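PDB 5HAX: nucleoporin NUP170 from Chaetomium thermophilum, which probably serves as a scaffold nucleoporin of the nuclear pore complex, pairing a beta-propeller with an alpha-helical domain. Local coordinates for residues A[586-591]-A[669-674]; A[522-527]-A[595-600]; A[394-397]-A[401-404]; A[282-287]-A[347-352]. All blocks are in the same frame, centred on the assembly; numbering follows the deposited sequence.

Interaction 1: residues A[586-591]-A[669-674]; sequences SRHDAL and HQALHA
The imidazole of His588 reaches across to helix 663-694 and sets its NE2 3.5 Å from the methyl CB of Ala671, which lies obliquely to the ring. Leu672 meets the same ring differently: its CD2 methyl sits at the edge, near the ring plane, 4.0 Å from CD2 of His588, and the leucine and the imidazole run alongside one another, heading opposite ways. With CG anti to the backbone N (chi1 164°), His588 swings out from its own helix toward the second one. Both ring nitrogens have partners in the ring plane. ND1 of His588 donates to OD1 of Asp589, the next residue in the helix, over 3.2 Å; the carboxylate receives this N-H from above its own plane, about 40° out. At the far side NE2 of His588 lies 2.9 Å from a water that donates in turn to the backbone O of Ala671, at 3.1 Å. Held at both nitrogens, the imidazole has its rotation about CB-CG largely fixed, and the bond to Asp589 probably keeps a proton on ND1. The two segments run nearly parallel, their axes 10.5 Å apart and crossing at 15°, within the helical domain whose sequence belongs to the non-repetitive nucleoporin family. One turn on, Leu591 repeats the outward choice, its CG likewise anti to the backbone N, and its CD2 meets CD2 of Leu672 at 4.0 Å, the leucines crossing at a slant. Leu675 and Met679 of helix 663-694 continue this apolar surface against Leu591, while Ala590 and Leu591 also pack on helix 522-533.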
# COMPACT_ATOMS: atom_id res chain seq x y z
N SER A 586 -30.59 -4.93 6.38
CA SER A 586 -29.28 -4.40 6.03
C SER A 586 -28.60 -3.77 7.24
O SER A 586 -27.37 -3.67 7.28
CB SER A 586 -29.41 -3.37 4.91
OG SER A 586 -29.95 -3.96 3.75
N ARG A 587 -29.39 -3.34 8.23
CA ARG A 587 -28.83 -2.83 9.48
C ARG A 587 -28.06 -3.92 10.21
O ARG A 587 -26.98 -3.67 10.77
CB ARG A 587 -29.95 -2.27 10.35
CG ARG A 587 -29.51 -1.36 11.47
CD ARG A 587 -30.71 -0.82 12.25
NE ARG A 587 -31.58 0.02 11.42
CZ ARG A 587 -32.65 -0.41 10.76
NH1 ARG A 587 -33.37 0.45 10.05
NH2 ARG A 587 -33.02 -1.68 10.81
N HIS A 588 -28.59 -5.15 10.23
CA HIS A 588 -27.90 -6.26 10.88
C HIS A 588 -26.62 -6.62 10.14
O HIS A 588 -25.56 -6.76 10.76
CB HIS A 588 -28.82 -7.48 10.96
CG HIS A 588 -28.09 -8.75 11.27
ND1 HIS A 588 -27.49 -9.52 10.29
CD2 HIS A 588 -27.85 -9.37 12.44
CE1 HIS A 588 -26.92 -10.57 10.85
NE2 HIS A 588 -27.12 -10.50 12.16
N ASP A 589 -26.71 -6.81 8.82
CA ASP A 589 -25.53 -7.16 8.04
C ASP A 589 -24.44 -6.10 8.20
O ASP A 589 -23.25 -6.43 8.25
CB ASP A 589 -25.90 -7.33 6.57
CG ASP A 589 -27.00 -8.37 6.36
OD1 ASP A 589 -27.07 -9.34 7.15
OD2 ASP A 589 -27.79 -8.21 5.41
N ALA A 590 -24.84 -4.83 8.29
CA ALA A 590 -23.87 -3.76 8.49
C ALA A 590 -23.16 -3.90 9.83
O ALA A 590 -21.94 -3.71 9.91
CB ALA A 590 -24.58 -2.40 8.41
N LEU A 591 -23.90 -4.24 10.89
CA LEU A 591 -23.27 -4.43 12.19
C LEU A 591 -22.32 -5.62 12.17
O LEU A 591 -21.22 -5.55 12.73
CB LEU A 591 -24.34 -4.63 13.26
CG LEU A 591 -23.84 -4.93 14.68
CD1 LEU A 591 -23.01 -3.77 15.20
CD2 LEU A 591 -25.00 -5.23 15.61
N HIS A 669 -34.24 -9.81 16.20
CA HIS A 669 -33.86 -9.58 17.60
C HIS A 669 -32.85 -10.62 18.07
O HIS A 669 -31.88 -10.29 18.75
CB HIS A 669 -35.11 -9.60 18.48
CG HIS A 669 -34.83 -9.43 19.93
ND1 HIS A 669 -34.68 -8.19 20.52
CD2 HIS A 669 -34.69 -10.34 20.93
CE1 HIS A 669 -34.45 -8.35 21.82
NE2 HIS A 669 -34.45 -9.64 22.09
N GLN A 670 -33.07 -11.89 17.72
CA GLN A 670 -32.15 -12.95 18.13
C GLN A 670 -30.78 -12.76 17.50
O GLN A 670 -29.75 -12.93 18.17
CB GLN A 670 -32.72 -14.32 17.75
CG GLN A 670 -34.03 -14.66 18.43
CD GLN A 670 -34.69 -15.89 17.82
OE1 GLN A 670 -34.02 -16.83 17.41
NE2 GLN A 670 -36.02 -15.87 17.75
N ALA A 671 -30.74 -12.41 16.21
CA ALA A 671 -29.47 -12.23 15.53
C ALA A 671 -28.69 -11.06 16.13
O ALA A 671 -27.50 -11.18 16.42
CB ALA A 671 -29.71 -12.00 14.03
N LEU A 672 -29.36 -9.92 16.32
CA LEU A 672 -28.70 -8.77 16.92
C LEU A 672 -28.23 -9.08 18.33
O LEU A 672 -27.15 -8.65 18.75
CB LEU A 672 -29.64 -7.57 16.92
CG LEU A 672 -30.00 -7.01 15.54
CD1 LEU A 672 -31.13 -6.00 15.65
CD2 LEU A 672 -28.79 -6.38 14.87
N HIS A 673 -29.03 -9.84 19.09
CA HIS A 673 -28.63 -10.22 20.44
C HIS A 673 -27.37 -11.07 20.42
O HIS A 673 -26.46 -10.87 21.24
CB HIS A 673 -29.76 -10.98 21.13
CG HIS A 673 -29.32 -11.73 22.34
ND1 HIS A 673 -29.18 -11.14 23.58
CD2 HIS A 673 -28.97 -13.03 22.51
CE1 HIS A 673 -28.77 -12.04 24.45
NE2 HIS A 673 -28.63 -13.20 23.83
N ALA A 674 -27.29 -12.03 19.49
CA ALA A 674 -26.12 -12.89 19.42
C ALA A 674 -24.86 -12.09 19.10
O ALA A 674 -23.79 -12.36 19.67
CB ALA A 674 -26.34 -13.98 18.36
O HOH W 1 -26.20 -12.57 13.98

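Interaction 2: residues A[522-527]-A[595-600]; sequences RVETIA and LTRLVR
Arg597 meets Glu524 end-on, NH1 and NH2 each taking one carboxylate oxygen in a two-bonded salt bridge. NH2 of Arg597 lies 2.7 Å from OE2 of Glu524, and its NH1 3.1 Å from OE1 of the same acid. The NH1 bond is the straighter, 162° at the hydrogen against 144°, and it runs in the guanidinium plane, whereas OE2 is somewhat tilted from that plane. Both oxygens use their syn lone pairs, and the two flat groups are nearly coplanar. Arg597 extends from CG to NE to cover the distance from its helix; Glu524 instead folds at chi2 (-76°), turning its carboxylate to meet the arginine, the two side chains crossing almost at a right angle. The pair bridges helix 522-533 and the C-terminal part of helix 586-599 in the alpha-helical domain, and both residues are buried. A second shell of charge surrounds it. OE2 of Glu524 also pairs with Lys415, and NE of Arg597 with Asp20, so acid and base alternate in a chain of four, which probably helps to keep Glu524 ionised. Leu593 touches Glu524 from helix 586-599, and Leu463 packs on Arg597 from a loop.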
# COMPACT_ATOMS: atom_id res chain seq x y z
N ARG A 522 -26.34 -1.03 -0.19
CA ARG A 522 -26.95 -0.56 1.04
C ARG A 522 -26.15 -0.99 2.27
O ARG A 522 -25.96 -0.20 3.20
CB ARG A 522 -28.39 -1.06 1.14
CG ARG A 522 -29.20 -0.40 2.25
CD ARG A 522 -30.68 -0.79 2.20
NE ARG A 522 -31.31 -0.42 0.93
CZ ARG A 522 -31.88 0.75 0.67
NH1 ARG A 522 -32.42 0.97 -0.52
NH2 ARG A 522 -31.92 1.70 1.60
N VAL A 523 -25.66 -2.23 2.29
CA VAL A 523 -24.97 -2.74 3.47
C VAL A 523 -23.69 -1.94 3.72
O VAL A 523 -23.43 -1.49 4.85
CB VAL A 523 -24.67 -4.24 3.32
CG1 VAL A 523 -23.78 -4.74 4.47
CG2 VAL A 523 -25.97 -5.04 3.28
N GLU A 524 -22.87 -1.76 2.68
CA GLU A 524 -21.64 -1.00 2.84
C GLU A 524 -21.92 0.44 3.27
O GLU A 524 -21.18 1.00 4.09
CB GLU A 524 -20.83 -1.02 1.54
CG GLU A 524 -20.23 -2.38 1.20
CD GLU A 524 -19.01 -2.72 2.03
OE1 GLU A 524 -18.50 -1.84 2.76
OE2 GLU A 524 -18.55 -3.88 1.97
N THR A 525 -22.99 1.04 2.75
CA THR A 525 -23.31 2.41 3.11
C THR A 525 -23.74 2.51 4.57
O THR A 525 -23.30 3.41 5.29
CB THR A 525 -24.42 2.95 2.20
OG1 THR A 525 -24.03 2.81 0.83
CG2 THR A 525 -24.69 4.42 2.50
N ILE A 526 -24.61 1.61 5.01
CA ILE A 526 -25.07 1.63 6.40
C ILE A 526 -23.92 1.28 7.34
O ILE A 526 -23.86 1.78 8.47
CB ILE A 526 -26.27 0.68 6.58
CG1 ILE A 526 -27.45 1.14 5.72
CG2 ILE A 526 -26.68 0.58 8.05
CD1 ILE A 526 -28.02 2.50 6.10
N ALA A 527 -23.00 0.42 6.90
CA ALA A 527 -21.83 0.12 7.71
C ALA A 527 -20.94 1.35 7.86
O ALA A 527 -20.35 1.56 8.93
CB ALA A 527 -21.04 -1.04 7.08
N LEU A 595 -18.26 -5.21 12.67
CA LEU A 595 -17.63 -5.96 13.75
C LEU A 595 -16.57 -6.92 13.21
O LEU A 595 -15.48 -7.03 13.78
CB LEU A 595 -18.69 -6.73 14.54
CG LEU A 595 -18.15 -7.67 15.62
CD1 LEU A 595 -17.33 -6.90 16.64
CD2 LEU A 595 -19.29 -8.42 16.29
N THR A 596 -16.89 -7.64 12.13
CA THR A 596 -15.93 -8.57 11.55
C THR A 596 -14.64 -7.86 11.17
O THR A 596 -13.54 -8.33 11.49
CB THR A 596 -16.54 -9.25 10.32
OG1 THR A 596 -17.70 -10.00 10.71
CG2 THR A 596 -15.53 -10.18 9.65
N ARG A 597 -14.76 -6.71 10.50
CA ARG A 597 -13.57 -6.00 10.03
C ARG A 597 -12.75 -5.46 11.19
O ARG A 597 -11.54 -5.26 11.05
CB ARG A 597 -13.99 -4.88 9.07
CG ARG A 597 -14.52 -5.41 7.74
CD ARG A 597 -15.18 -4.33 6.90
NE ARG A 597 -15.50 -4.81 5.56
CZ ARG A 597 -16.17 -4.11 4.64
NH1 ARG A 597 -16.60 -2.89 4.92
NH2 ARG A 597 -16.40 -4.64 3.45
N LEU A 598 -13.38 -5.22 12.34
CA LEU A 598 -12.63 -4.77 13.51
C LEU A 598 -11.73 -5.87 14.08
O LEU A 598 -10.72 -5.57 14.72
CB LEU A 598 -13.58 -4.26 14.60
CG LEU A 598 -14.34 -2.96 14.34
CD1 LEU A 598 -15.24 -2.66 15.52
CD2 LEU A 598 -13.40 -1.79 14.07
N VAL A 599 -12.08 -7.14 13.86
CA VAL A 599 -11.36 -8.26 14.46
C VAL A 599 -10.75 -9.19 13.41
O VAL A 599 -10.31 -10.29 13.74
CB VAL A 599 -12.26 -9.06 15.42
CG1 VAL A 599 -12.80 -8.16 16.52
CG2 VAL A 599 -13.39 -9.74 14.67
N ARG A 600 -10.72 -8.78 12.14
CA ARG A 600 -10.26 -9.68 11.08
C ARG A 600 -8.81 -10.10 11.29
O ARG A 600 -8.43 -11.23 10.93
CB ARG A 600 -10.44 -9.03 9.71
CG ARG A 600 -9.43 -7.94 9.40
CD ARG A 600 -9.91 -7.04 8.27
NE ARG A 600 -10.22 -7.79 7.05
CZ ARG A 600 -9.35 -8.05 6.07
NH1 ARG A 600 -9.74 -8.73 5.01
NH2 ARG A 600 -8.10 -7.61 6.15

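Interaction 3: residues A[394-397]-A[401-404]; sequences VVRK and QDML
A beta hairpin contact joins the end of strand 390-395 to the start of strand 403-409, in a sheet of the beta-propeller domain, and a salt bridge pairs residues next to the turn. Val395 and Met403 form an antiparallel hydrogen-bonded pair: Val395 N donates to Met403 O at 2.9 Å, and Met403 N returns a nearly straight bond to Val395 O at 3.0 Å. Val394 and Leu404 make the adjoining non-hydrogen-bonded pair, with CG2 of Val394 3.9 Å from CD1 of Leu404. Beyond the paired strands Arg396 and Asp402 run alongside each other in the same direction. The guanidinium presents its NE side: NE of Arg396 reaches OD1 of Asp402 at 2.8 Å and its NH1 reaches OD2 at 2.8 Å, both oxygens being met on the syn side but some 30° out of the carboxylate plane. A bend at chi3 (-90°) in Arg396 turns this edge toward the acid. CG1 of Val394 also comes within 3.4 Å of OD2 of Asp402, an apolar neighbour to the buried carboxylate. With an alanine in place of Arg396, the carboxylate of Asp402 would probably lose the two bonds and the positive charge that tie it to the opposite arm, though Thr440 N could still hold it. The hairpin lies in the middle of its sheet: strand 380-386 bonds to the Val394 side and strand 427-433 to the Leu404 side. Trp431 of strand 427-433 packs against Val395 and Met403, while Thr440 of strand 440-445, in the next sheet, touches Val394 and Leu404.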
# COMPACT_ATOMS: atom_id res chain seq x y z
N VAL A 394 1.97 12.46 -13.94
CA VAL A 394 2.41 13.84 -14.07
C VAL A 394 2.21 14.24 -15.53
O VAL A 394 2.97 13.83 -16.40
CB VAL A 394 3.87 14.01 -13.64
CG1 VAL A 394 4.29 15.47 -13.74
CG2 VAL A 394 4.07 13.48 -12.22
N VAL A 395 1.17 15.04 -15.79
CA VAL A 395 0.84 15.49 -17.13
C VAL A 395 1.46 16.87 -17.33
O VAL A 395 1.24 17.78 -16.51
CB VAL A 395 -0.68 15.53 -17.36
CG1 VAL A 395 -1.00 15.99 -18.78
CG2 VAL A 395 -1.29 14.16 -17.09
N ARG A 396 2.21 17.03 -18.41
CA ARG A 396 3.01 18.22 -18.65
C ARG A 396 2.58 18.91 -19.93
O ARG A 396 3.39 19.13 -20.84
CB ARG A 396 4.50 17.83 -18.69
CG ARG A 396 5.46 18.91 -18.22
CD ARG A 396 6.78 18.28 -17.76
NE ARG A 396 6.77 17.94 -16.34
CZ ARG A 396 7.69 17.18 -15.75
NH1 ARG A 396 7.60 16.94 -14.45
NH2 ARG A 396 8.68 16.66 -16.45
N LYS A 397 1.28 19.25 -20.03
CA LYS A 397 0.77 19.90 -21.23
C LYS A 397 1.43 21.25 -21.46
O LYS A 397 1.60 21.67 -22.61
CB LYS A 397 -0.74 20.06 -21.14
CG LYS A 397 -1.53 18.81 -21.51
CD LYS A 397 -3.02 19.05 -21.42
CE LYS A 397 -3.81 17.84 -21.90
NZ LYS A 397 -3.55 17.52 -23.33
N GLN A 401 3.91 24.33 -15.68
CA GLN A 401 3.04 23.82 -14.63
C GLN A 401 2.71 22.36 -14.89
O GLN A 401 2.26 22.00 -15.98
CB GLN A 401 1.74 24.64 -14.56
CG GLN A 401 0.89 24.34 -13.34
CD GLN A 401 -0.43 25.10 -13.35
OE1 GLN A 401 -0.84 25.63 -14.38
NE2 GLN A 401 -1.09 25.15 -12.20
N ASP A 402 2.94 21.52 -13.88
CA ASP A 402 2.52 20.12 -13.92
C ASP A 402 1.10 20.00 -13.39
O ASP A 402 0.70 20.71 -12.46
CB ASP A 402 3.45 19.25 -13.08
CG ASP A 402 4.82 19.08 -13.70
OD1 ASP A 402 5.01 19.50 -14.86
OD2 ASP A 402 5.72 18.52 -13.03
N MET A 403 0.33 19.10 -13.99
CA MET A 403 -0.98 18.70 -13.50
C MET A 403 -0.91 17.24 -13.07
O MET A 403 -0.36 16.41 -13.80
CB MET A 403 -2.07 18.89 -14.56
CG MET A 403 -2.33 20.34 -14.95
SD MET A 403 -2.82 21.42 -13.58
CE MET A 403 -4.27 20.57 -12.95
N LEU A 404 -1.46 16.94 -11.90
CA LEU A 404 -1.40 15.61 -11.32
C LEU A 404 -2.76 14.93 -11.47
O LEU A 404 -3.75 15.37 -10.87
CB LEU A 404 -1.01 15.69 -9.84
CG LEU A 404 0.16 14.80 -9.42
CD1 LEU A 404 1.44 15.28 -10.06
CD2 LEU A 404 0.28 14.79 -7.90

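Interaction 4: residues A[282-287]-A[347-352]; sequences DSSPLF and VKFPPR
The hydroxyl of Ser284 is gripped by two backbone groups: its OG accepts from N of Leu286 at 3.0 Å and is also hydrogen-bonded to O of Lys372. The Leu286 bond, straight to 167°, closes an ST turn, and residues Ser284 to Phe287 form a type I beta turn whose own backbone bond is weak. OG stands anti to the backbone N of Ser284 (chi1 168°), where it meets the N of Leu286. CB of Ser284 lies against Phe349, 3.6 Å from CE1 and oblique to the ring. An alanine instead of Ser284 would keep the CB contact, but the amide of Leu286 and the carbonyl of Lys372 would probably lose their shared partner and the turn would be less firmly fixed. This loop, between helix 270-279 and strand 293-298, packs against the segment leaving strand 341-348, within the propeller domain. Leu286 bridges two residues there. CD1 of Leu286 comes 4.1 Å from CD1 of Phe349, again obliquely, and 3.9 Å from CD of Pro350, where the leucine methyl meets the CD corner of the proline ring end-on. In Phe349, CG stands anti to the carbonyl carbon (chi1 -74°), and the ring is carried back over the end of strand 341-348: CG1 of Val347 lies 3.8 Å above the centre of one face of the Phe349 ring. Phe277 of helix 270-279 touches both Ser284 and Phe349, extending the apolar cluster toward that helix. On the strand side, backbone bonds tie Val347 and Phe349 to strand 33-35, and Ala34 touches the side chain of Phe349.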
# COMPACT_ATOMS: atom_id res chain seq x y z
N ASP A 282 -9.63 -3.42 -30.03
CA ASP A 282 -9.65 -1.96 -30.08
C ASP A 282 -8.22 -1.45 -30.24
O ASP A 282 -7.44 -1.47 -29.28
CB ASP A 282 -10.30 -1.38 -28.83
CG ASP A 282 -11.62 -2.04 -28.50
OD1 ASP A 282 -11.64 -2.93 -27.62
OD2 ASP A 282 -12.64 -1.68 -29.11
N SER A 283 -7.89 -0.99 -31.44
CA SER A 283 -6.64 -0.28 -31.70
C SER A 283 -6.90 1.22 -31.64
O SER A 283 -8.04 1.68 -31.78
CB SER A 283 -6.07 -0.67 -33.06
OG SER A 283 -5.65 -2.02 -33.06
N SER A 284 -5.83 1.99 -31.41
CA SER A 284 -5.99 3.39 -31.07
C SER A 284 -4.80 4.19 -31.59
O SER A 284 -3.68 3.68 -31.60
CB SER A 284 -6.10 3.58 -29.55
OG SER A 284 -5.98 4.95 -29.19
N PRO A 285 -5.02 5.44 -32.02
CA PRO A 285 -3.90 6.31 -32.39
C PRO A 285 -3.11 6.83 -31.20
O PRO A 285 -2.13 7.56 -31.40
CB PRO A 285 -4.59 7.46 -33.13
CG PRO A 285 -5.94 7.54 -32.51
CD PRO A 285 -6.32 6.12 -32.18
N LEU A 286 -3.51 6.49 -29.97
CA LEU A 286 -2.74 6.86 -28.79
C LEU A 286 -1.52 5.97 -28.57
O LEU A 286 -0.70 6.29 -27.70
CB LEU A 286 -3.64 6.82 -27.54
CG LEU A 286 -4.83 7.78 -27.51
CD1 LEU A 286 -5.66 7.56 -26.24
CD2 LEU A 286 -4.38 9.23 -27.61
N PHE A 287 -1.39 4.89 -29.33
CA PHE A 287 -0.25 3.98 -29.19
C PHE A 287 0.22 3.57 -30.58
O PHE A 287 -0.43 2.75 -31.24
CB PHE A 287 -0.63 2.75 -28.36
CG PHE A 287 0.53 1.86 -28.02
CD1 PHE A 287 1.81 2.38 -27.84
CD2 PHE A 287 0.35 0.49 -27.89
CE1 PHE A 287 2.87 1.56 -27.54
CE2 PHE A 287 1.42 -0.34 -27.58
CZ PHE A 287 2.68 0.20 -27.40
N VAL A 347 -5.49 -2.87 -21.69
CA VAL A 347 -5.15 -1.46 -21.76
C VAL A 347 -6.23 -0.65 -21.05
O VAL A 347 -7.42 -0.80 -21.35
CB VAL A 347 -5.01 -0.97 -23.22
CG1 VAL A 347 -4.64 0.51 -23.25
CG2 VAL A 347 -3.98 -1.79 -23.97
N LYS A 348 -5.81 0.21 -20.12
CA LYS A 348 -6.68 1.22 -19.54
C LYS A 348 -6.39 2.55 -20.24
O LYS A 348 -5.30 3.12 -20.07
CB LYS A 348 -6.49 1.33 -18.03
CG LYS A 348 -7.53 2.21 -17.33
CD LYS A 348 -8.93 1.59 -17.40
CE LYS A 348 -10.03 2.60 -17.07
NZ LYS A 348 -10.27 2.74 -15.61
N PHE A 349 -7.35 3.03 -21.02
CA PHE A 349 -7.18 4.27 -21.75
C PHE A 349 -7.44 5.48 -20.85
O PHE A 349 -8.09 5.36 -19.81
CB PHE A 349 -8.11 4.31 -22.96
CG PHE A 349 -7.66 3.41 -24.09
CD1 PHE A 349 -6.68 3.83 -24.97
CD2 PHE A 349 -8.22 2.16 -24.26
CE1 PHE A 349 -6.27 3.01 -26.01
CE2 PHE A 349 -7.82 1.34 -25.30
CZ PHE A 349 -6.84 1.77 -26.17
N PRO A 350 -6.96 6.66 -21.24
CA PRO A 350 -7.03 7.83 -20.36
C PRO A 350 -8.46 8.31 -20.17
O PRO A 350 -9.34 8.06 -21.01
CB PRO A 350 -6.20 8.89 -21.11
CG PRO A 350 -5.40 8.15 -22.10
CD PRO A 350 -6.17 6.93 -22.46
N PRO A 351 -8.72 9.05 -19.09
CA PRO A 351 -10.01 9.73 -18.94
C PRO A 351 -10.10 10.89 -19.92
O PRO A 351 -9.12 11.29 -20.55
CB PRO A 351 -9.97 10.23 -17.50
CG PRO A 351 -8.51 10.52 -17.27
CD PRO A 351 -7.76 9.46 -18.04
N ARG A 352 -11.31 11.45 -20.04
CA ARG A 352 -11.57 12.55 -20.96
C ARG A 352 -11.66 13.90 -20.27
O ARG A 352 -11.23 14.91 -20.85
CB ARG A 352 -12.87 12.29 -21.73
CG ARG A 352 -13.11 13.28 -22.87
CD ARG A 352 -13.95 12.67 -23.97
NE ARG A 352 -13.19 11.75 -24.81
CZ ARG A 352 -12.52 12.09 -25.91
NH1 ARG A 352 -12.51 13.35 -26.33
NH2 ARG A 352 -11.86 11.17 -26.60

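In the fold
Interactions 1 and 2 share helix 586-599 in the helical domain, their centres about 12 Å apart, and Ala590 packs on Ile526 between them. Together they fix that helix to two others, yet by unlike means: interaction 1 by methyl groups, a histidine and a water, interaction 2 by a buried salt bridge. Interactions 3 and 4 belong to the propeller, with centres about 19 Å apart and no direct touch. The hairpin of interaction 3 relies on strand pairing and an ion pair, whereas interaction 4 joins a loop to the segment just beyond strand 341-348, apolar across its interface. Interactions 1, 2 and 4 are buried; only interaction 3 is partly so.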